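Local coordinates for protein xyloglucan-specific endo-beta-1,4-glucanase GH12 (Aspergillus niveus, PDB 4NPR) that probably cleaves internal beta-1,4-glucosidic linkages of the plant cell-wall polysaccharide xyloglucan, keeping the beta configuration at the anomeric carbon, at residues 110-113 / 118-121; 139-144 / 195-200; 159-162 / 167-170; 182-187 / 201-206; 217-222 / 236-241. All blocks are in the same frame, centred on the assembly; numbering follows the deposited sequence.

Interaction 1 (110-113 / 118-121); sequences WNYS and VADV
The indole of Trp-110 presents one face to Val-121, whose CG1 sits 3.7 Å from the centroid of the five-membered ring, only 6° off its normal: a CH-pi contact. The other methyl of Val-121, CG2, covers the benzo half, 3.9 Å from Trp-110 CH2, and also meets the edge of the Tyr-112 ring, 3.9 Å from CE2. This is the interior of the beta-jelly roll of glycosyl hydrolase family 12, where strand 105-113 of one sheet faces strand 117-128 of the other; the short segments run nearly antiparallel, 176° apart, with axes 9.9 Å apart. At that spacing the sheets meet through side chains, and an aromatic from one with a small aliphatic from the other fills the gap. A branched valine suits the place: with CG1 anti to the backbone N (chi1 -172°), its two methyls share the indole face, and CG2 is left on the flank nearer Tyr-112. The indole NE1 of Trp-110 makes a weak hydrogen bond to Thr-190 O. Tyr-112 carries its hydroxyl across to the opposite sheet, where it is hydrogen-bonded to Thr-223 OG1, and Trp-74 NE1 bonds to it too. Beside that polar end lies the small methyl of Ala-119, with CB 3.9 Å from Tyr-112 OH.

Interaction 2 (139-144 / 195-200); sequences IMVWLG and GDMRDF
Where helix 198-207 begins, its first turn packs on the inner face of the larger sheet, and Val-141 of strand 137-146 receives it. The Val-141 methyl CG2 lies over the centre of the Phe-200 ring, 3.7 Å from the centroid and 4° off the normal, a well-centred CH-pi contact. Its other methyl reaches the far end of the same ring, with Val-141 CG1 3.7 Å from Phe-200 CZ. Met-197 comes tip to tip with the valine, its CE 3.8 Å from Val-141 CG2. The methionine chain bends at chi2 and chi3 (-48° and -76°), and this fold brings the methyl back to the sheet although the CB bond does not aim there. In the jelly roll of family 12 this helix follows strand 192-196 of the smaller sheet, so the contact joins that strand's exit to the larger sheet. The turn is shaped by Asp-196, whose OD1 accepts a capping bond from Arg-198 N at 3.0 Å, approached from well above the carboxylate plane; aspartate suits a helix start because its short carboxylate can take up a backbone N-H there. The same oxygen also accepts from Ile-104 N. Phe-184, from strand 179-186, meets the Phe-200 ring edge-to-face.

Interaction 3 (159-162 / 167-170); sequences IATP and IKFN
Phe-169 N donates to Pro-162 O at 2.9 Å, with an N-H...O angle of 156° and the donor lying nearly along the C=O axis; proline has no N-H to give, but its carbonyl serves as acceptor. One residue before the proline, Thr-161 CA comes 3.0 Å from the carbonyl O of the same Phe-169 in a CA-H...O contact. Two side chains of strand 167-176 flank Thr-161. Its methyl CG2 lies alongside Asn-170, 3.6 Å from OD1, and Lys-168 slants across with NZ 3.5 Å from Thr-161 O, a polar approach rather than a bond. The lysine reaches that carbonyl because its chain is bent at chi2, chi3 and chi4. These segments belong to a beta-hairpin: the loop after strand 137-146 leads through the short strand 163-164 and back into strand 167-176, at the edge of the larger sheet of the family 12 jelly roll. Its outer side is where a long, charged lysine and a threonine can sit at the surface, while Phe-169 turns its ring inward. There the Phe-169 ring meets that of Phe-200 with planes at about 75°, and Ile-167 CG2 sits over one face, toward the rim, 3.6 Å above the plane. Further out, Asn-170 OD1 is held by Gln-187 NE2, a bond that ties the strand side chain to the residue just past the end of strand 179-186. Tyr-203 of helix 198-207 packs against Ala-160 and Pro-162.

Interaction 4 (182-187 / 201-206); sequences YSFVAQ and FTYLES
Leu-204 sets its CD2 methyl over the face of the Tyr-182 ring, 4.1 Å from the centroid and 12° off the normal, the one CH-pi contact between strand 182-186 and helix 201-206. The remaining meetings are apolar. The same methyl touches the end of the neighbouring aromatic, with Leu-204 CD2 3.8 Å from Phe-184 CZ, so one branch of the leucine serves two rings that are two residues apart on the strand and project from the same side of it. Tyr-203 adds its flank: its CD1 is 4.1 Å from Phe-184 CZ, at the edge of the phenylalanine ring, and the two side chains cross at a slant. Tyr-203 has CG trans to its backbone N (chi1 170°), which carries the ring out alongside Leu-204 toward the strand. A polar contact lies at the margin, where the Tyr-203 hydroxyl makes a weak hydrogen bond with Gln-208 NE2. The 11.7 Å between the strand and helix axes is bridged by three aromatic rings and a leucine, in the jelly roll of this family where its one helix, 198-207, lies against the larger sheet. Ile-139 touches both Phe-184 and Leu-204. With only dispersion and CH-pi forces across the interface, its hold rests on close fit and on the exclusion of water.

Interaction 5 (217-222 / 236-241); sequences VDVQAG and SDYSVS. With SO4 (sulfate ion), chain C.
A water molecule bridges the two strands, accepting from Tyr-238 OH at 2.5 Å and donating to Val-219 O at 2.6 Å. It links the phenol to a backbone carbonyl of the facing sheet. Tyrosine suits the position because its length carries a hydroxyl across most of the gap: with chi1 at 173°, which places CG anti to the backbone N, the ring extends toward strand 217-222. On the way it passes the methyl of Ala-221, whose CB is 3.3 Å from Tyr-238 CE1, a tight fit even for a residue as small as alanine. Beside them Val-219 and Val-240 meet obliquely, CG1 of the first 4.2 Å from CG2 of the second. The axes of the two short strands lie 9.1 Å apart and run at 169°, nearly antiparallel. They belong to different sheets of the family 12 jelly roll, strand 215-226 to the larger and strand 231-240 to the smaller, so this is sandwich packing of one sheet on the other. Trp-108, from the strand beside 231-240, meets the Tyr-238 ring edge-to-face and also touches Ala-221, while Leu-91 of the larger sheet packs on Val-240. Ser-239, next to the inward-facing Tyr-238, lies on the outer side of the smaller sheet, and its OG donates to sulfate O2 at 2.8 Å. Thr-67 OG1 is also hydrogen-bonded to this sulfate, which was probably supplied by the crystallisation medium.

In the fold
From the N terminus, interaction 1 comes first, closing the short link by which the chain passes from the smaller sheet to the larger. Interaction 2 then opens at 139-144, on strand 137-146, which probably hydrogen-bonds to Val-121 of the adjacent strand 117-128, and closes some fifty residues later at the helix start. Inside that loop interaction 3 is nested, a tight return at the sheet edge. Interaction 4 crosses interaction 2, since its strand lies within the loop and its helix segment just beyond; both use helix 198-207, their centres about 7 Å apart. Interaction 5 follows in series and again joins the two sheets, touching interaction 1 where Val-121 packs on Gly-222.

Interaction 1 (110-113 / 118-121)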
# COMPACT_ATOMS: atom_id res chain seq x y z
N TRP A 110 0.47 9.51 8.53
CA TRP A 110 1.27 8.47 9.20
C TRP A 110 2.57 8.99 9.74
O TRP A 110 3.03 10.07 9.38
CB TRP A 110 1.58 7.30 8.27
CG TRP A 110 2.33 7.68 7.01
CD1 TRP A 110 1.78 8.06 5.87
CD2 TRP A 110 3.76 7.75 6.82
NE1 TRP A 110 2.76 8.37 4.94
CE2 TRP A 110 3.99 8.19 5.50
CE3 TRP A 110 4.87 7.49 7.63
CZ2 TRP A 110 5.26 8.32 4.96
CZ3 TRP A 110 6.17 7.67 7.07
CH2 TRP A 110 6.33 8.09 5.76
N ASN A 111 3.15 8.15 10.59
CA ASN A 111 4.46 8.39 11.20
C ASN A 111 5.26 7.09 11.44
O ASN A 111 4.71 6.08 11.77
CB ASN A 111 4.28 9.14 12.52
CG ASN A 111 5.60 9.60 13.07
OD1 ASN A 111 6.27 10.44 12.42
ND2 ASN A 111 6.05 9.01 14.20
N TYR A 112 6.58 7.15 11.28
CA TYR A 112 7.44 6.02 11.59
C TYR A 112 8.40 6.41 12.67
O TYR A 112 8.92 7.52 12.66
CB TYR A 112 8.25 5.55 10.34
CG TYR A 112 7.89 4.13 9.88
CD1 TYR A 112 8.03 3.05 10.71
CD2 TYR A 112 7.41 3.90 8.60
CE1 TYR A 112 7.73 1.77 10.30
CE2 TYR A 112 7.11 2.61 8.16
CZ TYR A 112 7.25 1.54 9.03
OH TYR A 112 6.91 0.27 8.62
N SER A 113 8.65 5.49 13.61
CA SER A 113 9.82 5.65 14.46
C SER A 113 10.56 4.32 14.59
O SER A 113 10.01 3.26 14.31
CB SER A 113 9.42 6.22 15.84
OG SER A 113 8.46 5.40 16.50
N VAL A 118 14.16 0.08 7.08
CA VAL A 118 14.08 -0.12 5.63
C VAL A 118 12.67 -0.68 5.41
O VAL A 118 12.34 -1.73 5.88
CB VAL A 118 15.15 -1.14 5.13
CG1 VAL A 118 15.14 -1.26 3.59
CG2 VAL A 118 16.54 -0.76 5.63
N ALA A 119 11.84 0.08 4.70
CA ALA A 119 10.39 -0.12 4.67
C ALA A 119 9.84 0.86 3.70
O ALA A 119 10.45 1.89 3.46
CB ALA A 119 9.77 0.17 6.03
N ASP A 120 8.70 0.53 3.13
CA ASP A 120 7.89 1.49 2.39
C ASP A 120 6.53 1.70 3.06
O ASP A 120 6.12 0.90 3.91
CB ASP A 120 7.72 1.13 0.89
CG ASP A 120 6.85 -0.09 0.65
OD1 ASP A 120 5.66 -0.13 1.04
OD2 ASP A 120 7.35 -1.02 0.02
N VAL A 121 5.91 2.84 2.71
CA VAL A 121 4.55 3.18 3.07
C VAL A 121 3.81 3.44 1.77
O VAL A 121 4.20 4.29 1.00
CB VAL A 121 4.47 4.44 3.97
CG1 VAL A 121 3.04 4.64 4.49
CG2 VAL A 121 5.45 4.34 5.14

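Interaction 2 (139-144 / 195-200)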
# COMPACT_ATOMS: atom_id res chain seq x y z
N ILE A 139 -1.02 -1.45 -8.86
CA ILE A 139 -0.57 -0.08 -8.78
C ILE A 139 -0.24 0.31 -7.34
O ILE A 139 -1.06 0.21 -6.43
CB ILE A 139 -1.63 0.85 -9.33
CG1 ILE A 139 -1.77 0.64 -10.83
CG2 ILE A 139 -1.24 2.30 -9.09
CD1 ILE A 139 -2.74 -0.45 -11.19
N MET A 140 0.98 0.75 -7.13
CA MET A 140 1.40 1.15 -5.81
C MET A 140 1.68 2.64 -5.83
O MET A 140 2.17 3.19 -6.81
CB MET A 140 2.65 0.41 -5.36
CG MET A 140 2.66 -1.08 -5.59
SD MET A 140 3.82 -1.92 -4.44
CE MET A 140 3.08 -1.80 -2.81
N VAL A 141 1.41 3.27 -4.70
CA VAL A 141 1.73 4.65 -4.52
C VAL A 141 2.44 4.77 -3.22
O VAL A 141 1.86 4.59 -2.15
CB VAL A 141 0.47 5.54 -4.55
CG1 VAL A 141 0.88 6.98 -4.36
CG2 VAL A 141 -0.26 5.35 -5.89
N TRP A 142 3.74 5.02 -3.33
CA TRP A 142 4.63 5.09 -2.18
C TRP A 142 4.69 6.54 -1.68
O TRP A 142 5.21 7.44 -2.35
CB TRP A 142 6.02 4.62 -2.56
CG TRP A 142 6.18 3.16 -2.86
CD1 TRP A 142 5.25 2.31 -3.43
CD2 TRP A 142 7.34 2.38 -2.65
NE1 TRP A 142 5.76 1.04 -3.55
CE2 TRP A 142 7.05 1.07 -3.08
CE3 TRP A 142 8.59 2.66 -2.13
CZ2 TRP A 142 7.99 0.03 -2.98
CZ3 TRP A 142 9.53 1.62 -2.02
CH2 TRP A 142 9.23 0.34 -2.45
N LEU A 143 4.18 6.77 -0.48
CA LEU A 143 4.42 8.06 0.17
C LEU A 143 5.75 8.09 0.89
O LEU A 143 6.27 9.18 1.24
CB LEU A 143 3.26 8.38 1.11
CG LEU A 143 1.93 8.39 0.39
CD1 LEU A 143 0.91 8.79 1.40
CD2 LEU A 143 1.87 9.30 -0.84
N GLY A 144 6.29 6.89 1.10
CA GLY A 144 7.47 6.72 1.96
C GLY A 144 8.37 5.65 1.41
O GLY A 144 7.91 4.55 1.14
N GLY A 195 -6.17 13.35 -1.38
CA GLY A 195 -6.36 13.42 -2.83
C GLY A 195 -7.22 12.37 -3.48
O GLY A 195 -7.61 11.39 -2.87
N ASP A 196 -7.52 12.62 -4.75
CA ASP A 196 -8.30 11.69 -5.54
C ASP A 196 -7.38 10.60 -6.13
O ASP A 196 -6.60 10.88 -7.04
CB ASP A 196 -9.11 12.41 -6.65
CG ASP A 196 -10.10 11.49 -7.33
OD1 ASP A 196 -10.05 10.30 -7.00
OD2 ASP A 196 -10.94 11.90 -8.16
N MET A 197 -7.47 9.37 -5.63
CA MET A 197 -6.59 8.29 -6.15
C MET A 197 -6.88 7.92 -7.63
O MET A 197 -6.18 7.13 -8.25
CB MET A 197 -6.66 7.05 -5.28
CG MET A 197 -6.14 7.17 -3.85
SD MET A 197 -4.52 7.95 -3.64
CE MET A 197 -3.42 6.64 -4.17
N ARG A 198 -7.89 8.53 -8.22
CA ARG A 198 -8.22 8.26 -9.57
C ARG A 198 -7.25 8.91 -10.50
O ARG A 198 -7.22 8.57 -11.69
CB ARG A 198 -9.62 8.73 -9.88
CG ARG A 198 -10.18 7.96 -11.03
CD ARG A 198 -11.50 8.54 -11.45
NE ARG A 198 -11.33 9.61 -12.41
CZ ARG A 198 -12.33 10.16 -13.06
NH1 ARG A 198 -13.55 9.76 -12.84
NH2 ARG A 198 -12.12 11.13 -13.91
N ASP A 199 -6.45 9.84 -9.99
CA ASP A 199 -5.52 10.55 -10.88
C ASP A 199 -4.45 9.60 -11.42
O ASP A 199 -4.03 9.71 -12.54
CB ASP A 199 -4.90 11.79 -10.20
CG ASP A 199 -5.96 12.87 -9.78
OD1 ASP A 199 -7.01 13.03 -10.43
OD2 ASP A 199 -5.72 13.58 -8.77
N PHE A 200 -4.00 8.67 -10.60
CA PHE A 200 -3.06 7.63 -10.99
C PHE A 200 -3.55 6.77 -12.14
O PHE A 200 -2.79 6.46 -13.04
CB PHE A 200 -2.78 6.77 -9.77
CG PHE A 200 -2.08 7.55 -8.70
CD1 PHE A 200 -0.75 7.88 -8.85
CD2 PHE A 200 -2.77 8.04 -7.62
CE1 PHE A 200 -0.10 8.65 -7.91
CE2 PHE A 200 -2.13 8.84 -6.69
CZ PHE A 200 -0.80 9.12 -6.82

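Interaction 3 (159-162 / 167-170)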
# COMPACT_ATOMS: atom_id res chain seq x y z
N ILE A 159 10.67 4.64 -15.55
CA ILE A 159 10.20 4.87 -16.95
C ILE A 159 9.69 6.29 -17.15
O ILE A 159 9.56 6.75 -18.26
CB ILE A 159 9.13 3.86 -17.41
CG1 ILE A 159 7.93 3.81 -16.45
CG2 ILE A 159 9.73 2.47 -17.50
CD1 ILE A 159 6.78 2.93 -16.93
N ALA A 160 9.44 7.03 -16.07
CA ALA A 160 8.89 8.37 -16.19
C ALA A 160 8.88 9.03 -14.82
O ALA A 160 8.98 8.37 -13.81
CB ALA A 160 7.47 8.31 -16.75
N THR A 161 8.72 10.33 -14.81
CA THR A 161 8.72 11.10 -13.58
C THR A 161 7.51 12.04 -13.53
O THR A 161 7.66 13.23 -13.33
CB THR A 161 10.05 11.88 -13.46
OG1 THR A 161 10.24 12.70 -14.62
CG2 THR A 161 11.27 10.89 -13.32
N PRO A 162 6.29 11.50 -13.65
CA PRO A 162 5.09 12.33 -13.67
C PRO A 162 4.69 12.94 -12.33
O PRO A 162 5.07 12.44 -11.28
CB PRO A 162 4.02 11.34 -14.07
CG PRO A 162 4.45 10.09 -13.33
CD PRO A 162 5.95 10.07 -13.48
N ILE A 167 1.90 15.69 -6.47
CA ILE A 167 3.17 15.17 -5.95
C ILE A 167 3.98 14.65 -7.13
O ILE A 167 3.43 13.98 -7.99
CB ILE A 167 2.92 13.94 -5.03
CG1 ILE A 167 2.17 14.33 -3.76
CG2 ILE A 167 4.23 13.22 -4.67
CD1 ILE A 167 1.72 13.13 -2.96
N LYS A 168 5.27 14.94 -7.14
CA LYS A 168 6.19 14.42 -8.16
C LYS A 168 6.64 13.00 -7.80
O LYS A 168 7.06 12.73 -6.69
CB LYS A 168 7.39 15.32 -8.31
CG LYS A 168 8.04 15.33 -9.71
CD LYS A 168 8.47 16.77 -10.10
CE LYS A 168 9.73 16.82 -10.99
NZ LYS A 168 9.65 15.93 -12.19
N PHE A 169 6.50 12.11 -8.76
CA PHE A 169 6.76 10.70 -8.61
C PHE A 169 7.87 10.24 -9.54
O PHE A 169 7.96 10.71 -10.67
CB PHE A 169 5.48 9.94 -8.93
CG PHE A 169 4.46 9.98 -7.83
CD1 PHE A 169 4.63 9.22 -6.69
CD2 PHE A 169 3.37 10.78 -7.92
CE1 PHE A 169 3.72 9.28 -5.65
CE2 PHE A 169 2.47 10.83 -6.90
CZ PHE A 169 2.62 10.07 -5.77
N ASN A 170 8.70 9.32 -9.07
CA ASN A 170 9.42 8.43 -9.96
C ASN A 170 8.50 7.23 -10.24
O ASN A 170 8.02 6.60 -9.31
CB ASN A 170 10.67 7.90 -9.33
CG ASN A 170 11.74 8.95 -9.17
OD1 ASN A 170 11.87 9.88 -9.94
ND2 ASN A 170 12.54 8.77 -8.15

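Interaction 4 (182-187 / 201-206)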
# COMPACT_ATOMS: atom_id res chain seq x y z
N TYR A 182 2.99 -1.38 -11.61
CA TYR A 182 3.38 0.02 -11.69
C TYR A 182 3.52 0.57 -10.29
O TYR A 182 2.60 0.43 -9.50
CB TYR A 182 2.31 0.82 -12.37
CG TYR A 182 2.22 0.61 -13.87
CD1 TYR A 182 3.17 1.18 -14.74
CD2 TYR A 182 1.18 -0.11 -14.43
CE1 TYR A 182 3.12 0.97 -16.11
CE2 TYR A 182 1.10 -0.29 -15.80
CZ TYR A 182 2.08 0.23 -16.63
OH TYR A 182 1.98 0.02 -17.96
N SER A 183 4.67 1.21 -9.99
CA SER A 183 4.93 1.81 -8.69
C SER A 183 5.29 3.28 -8.79
O SER A 183 6.27 3.63 -9.43
CB SER A 183 6.06 1.07 -7.97
OG SER A 183 5.63 -0.20 -7.56
N PHE A 184 4.47 4.12 -8.15
CA PHE A 184 4.69 5.55 -8.11
C PHE A 184 5.40 5.78 -6.80
O PHE A 184 4.87 5.50 -5.74
CB PHE A 184 3.36 6.31 -8.12
CG PHE A 184 2.60 6.18 -9.40
CD1 PHE A 184 1.87 5.04 -9.68
CD2 PHE A 184 2.58 7.21 -10.32
CE1 PHE A 184 1.18 4.93 -10.86
CE2 PHE A 184 1.89 7.11 -11.50
CZ PHE A 184 1.18 5.97 -11.77
N VAL A 185 6.62 6.27 -6.87
CA VAL A 185 7.41 6.47 -5.68
C VAL A 185 7.68 7.95 -5.52
O VAL A 185 8.37 8.57 -6.37
CB VAL A 185 8.75 5.73 -5.79
CG1 VAL A 185 9.58 6.01 -4.53
CG2 VAL A 185 8.53 4.22 -6.00
N ALA A 186 7.12 8.53 -4.46
CA ALA A 186 7.22 9.97 -4.29
C ALA A 186 8.67 10.38 -4.08
O ALA A 186 9.41 9.70 -3.36
CB ALA A 186 6.36 10.43 -3.14
N GLN A 187 9.08 11.45 -4.74
CA GLN A 187 10.45 11.97 -4.62
C GLN A 187 10.81 12.53 -3.23
O GLN A 187 11.97 12.49 -2.84
CB GLN A 187 10.69 13.03 -5.71
CG GLN A 187 10.60 12.43 -7.09
CD GLN A 187 11.05 13.33 -8.23
OE1 GLN A 187 11.01 14.57 -8.19
NE2 GLN A 187 11.44 12.68 -9.31
N PHE A 201 -4.82 6.39 -12.11
CA PHE A 201 -5.44 5.70 -13.24
C PHE A 201 -5.65 6.58 -14.48
O PHE A 201 -5.32 6.17 -15.61
CB PHE A 201 -6.75 5.05 -12.81
CG PHE A 201 -6.57 4.05 -11.70
CD1 PHE A 201 -6.02 2.81 -11.93
CD2 PHE A 201 -6.91 4.37 -10.38
CE1 PHE A 201 -5.85 1.88 -10.92
CE2 PHE A 201 -6.74 3.45 -9.35
CZ PHE A 201 -6.21 2.20 -9.62
N THR A 202 -6.18 7.78 -14.30
CA THR A 202 -6.31 8.71 -15.40
C THR A 202 -4.94 8.74 -16.11
O THR A 202 -4.83 8.65 -17.33
CB THR A 202 -6.64 10.13 -14.89
OG1 THR A 202 -7.79 10.13 -14.02
CG2 THR A 202 -6.90 11.09 -16.03
N TYR A 203 -3.88 8.85 -15.31
CA TYR A 203 -2.55 8.99 -15.87
C TYR A 203 -2.10 7.80 -16.72
O TYR A 203 -1.58 7.98 -17.81
CB TYR A 203 -1.50 9.24 -14.78
CG TYR A 203 -0.09 9.14 -15.34
CD1 TYR A 203 0.58 7.94 -15.34
CD2 TYR A 203 0.56 10.25 -15.91
CE1 TYR A 203 1.85 7.83 -15.87
CE2 TYR A 203 1.85 10.13 -16.45
CZ TYR A 203 2.49 8.91 -16.41
OH TYR A 203 3.78 8.71 -16.92
N LEU A 204 -2.32 6.60 -16.19
CA LEU A 204 -1.92 5.36 -16.84
C LEU A 204 -2.73 5.09 -18.07
O LEU A 204 -2.19 4.58 -19.04
CB LEU A 204 -2.06 4.16 -15.88
CG LEU A 204 -1.16 4.17 -14.64
CD1 LEU A 204 -1.56 3.05 -13.72
CD2 LEU A 204 0.35 4.08 -14.94
N GLU A 205 -4.00 5.44 -18.03
CA GLU A 205 -4.87 5.15 -19.17
C GLU A 205 -4.37 5.98 -20.34
O GLU A 205 -4.31 5.54 -21.49
CB GLU A 205 -6.33 5.49 -18.86
CG GLU A 205 -7.01 4.49 -17.91
CD GLU A 205 -8.18 5.10 -17.12
OE1 GLU A 205 -8.62 6.20 -17.49
OE2 GLU A 205 -8.66 4.50 -16.14
N SER A 206 -3.92 7.14 -19.96
CA SER A 206 -3.62 8.20 -20.85
C SER A 206 -2.21 8.05 -21.39
O SER A 206 -1.99 8.19 -22.60
CB SER A 206 -3.79 9.48 -20.04
OG SER A 206 -3.52 10.59 -20.80

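Interaction 5 (217-222 / 236-241)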
# COMPACT_ATOMS: atom_id res chain seq x y z
N VAL A 217 -10.40 -3.85 -8.04
CA VAL A 217 -10.92 -4.88 -7.09
C VAL A 217 -10.38 -4.93 -5.64
O VAL A 217 -10.93 -5.67 -4.81
CB VAL A 217 -10.83 -6.32 -7.65
CG1 VAL A 217 -11.41 -6.38 -9.05
CG2 VAL A 217 -9.40 -6.87 -7.63
N ASP A 218 -9.30 -4.18 -5.35
CA ASP A 218 -8.73 -4.11 -4.00
C ASP A 218 -8.07 -2.71 -3.86
O ASP A 218 -7.38 -2.28 -4.77
CB ASP A 218 -7.70 -5.25 -3.75
CG ASP A 218 -8.34 -6.57 -3.17
OD1 ASP A 218 -8.68 -6.61 -1.94
OD2 ASP A 218 -8.46 -7.57 -3.93
N VAL A 219 -8.33 -2.01 -2.74
CA VAL A 219 -7.62 -0.79 -2.38
C VAL A 219 -7.13 -0.86 -0.92
O VAL A 219 -7.91 -0.74 0.03
CB VAL A 219 -8.51 0.45 -2.54
CG1 VAL A 219 -7.73 1.72 -2.20
CG2 VAL A 219 -9.03 0.51 -3.94
N GLN A 220 -5.82 -1.02 -0.78
CA GLN A 220 -5.19 -1.35 0.48
C GLN A 220 -4.11 -0.32 0.81
O GLN A 220 -3.39 0.09 -0.08
CB GLN A 220 -4.53 -2.69 0.36
CG GLN A 220 -5.47 -3.78 -0.11
CD GLN A 220 -4.78 -5.12 -0.07
OE1 GLN A 220 -3.99 -5.47 -0.96
NE2 GLN A 220 -5.02 -5.87 0.99
N ALA A 221 -4.01 0.11 2.05
CA ALA A 221 -2.95 1.06 2.45
C ALA A 221 -2.24 0.58 3.75
O ALA A 221 -2.90 0.27 4.75
CB ALA A 221 -3.50 2.47 2.60
N GLY A 222 -0.89 0.48 3.69
CA GLY A 222 -0.09 0.03 4.81
C GLY A 222 1.40 0.26 4.63
O GLY A 222 1.84 1.20 3.94
N SER A 236 -2.50 7.78 12.09
CA SER A 236 -3.33 8.48 13.04
C SER A 236 -4.68 8.84 12.41
O SER A 236 -5.65 9.14 13.11
CB SER A 236 -2.56 9.64 13.72
OG SER A 236 -2.14 10.57 12.78
N ASP A 237 -4.76 8.77 11.08
CA ASP A 237 -6.01 8.67 10.37
C ASP A 237 -5.82 8.24 8.90
O ASP A 237 -4.87 8.63 8.23
CB ASP A 237 -6.81 9.96 10.48
CG ASP A 237 -6.21 11.06 9.73
OD1 ASP A 237 -5.16 11.57 10.21
OD2 ASP A 237 -6.76 11.42 8.65
N TYR A 238 -6.72 7.40 8.45
CA TYR A 238 -6.72 6.88 7.11
C TYR A 238 -8.18 6.74 6.69
O TYR A 238 -9.00 6.23 7.46
CB TYR A 238 -6.00 5.51 6.99
CG TYR A 238 -6.15 4.90 5.59
CD1 TYR A 238 -5.42 5.39 4.51
CD2 TYR A 238 -7.09 3.92 5.34
CE1 TYR A 238 -5.60 4.91 3.21
CE2 TYR A 238 -7.28 3.41 4.06
CZ TYR A 238 -6.53 3.89 2.99
OH TYR A 238 -6.70 3.37 1.73
N SER A 239 -8.51 7.22 5.49
CA SER A 239 -9.79 6.92 4.88
C SER A 239 -9.62 6.81 3.40
O SER A 239 -8.67 7.34 2.83
CB SER A 239 -10.86 7.99 5.16
OG SER A 239 -10.38 9.26 4.89
N VAL A 240 -10.55 6.05 2.81
CA VAL A 240 -10.71 5.96 1.37
C VAL A 240 -12.12 5.54 1.06
O VAL A 240 -12.74 4.79 1.80
CB VAL A 240 -9.68 4.97 0.71
CG1 VAL A 240 -9.95 3.53 1.09
CG2 VAL A 240 -9.65 5.14 -0.81
N SER A 241 -12.64 6.06 -0.04
CA SER A 241 -13.90 5.57 -0.56
C SER A 241 -13.87 5.48 -2.10
O SER A 241 -13.25 6.28 -2.78
CB SER A 241 -15.08 6.43 -0.02
OG SER A 241 -15.10 7.72 -0.62
S SO4 C . -11.42 12.12 6.54
O1 SO4 C . -10.38 12.85 5.77
O2 SO4 C . -10.76 10.92 7.12
O3 SO4 C . -11.92 13.02 7.61
O4 SO4 C . -12.56 11.70 5.66
O HOH W 1 -7.58 1.03 1.92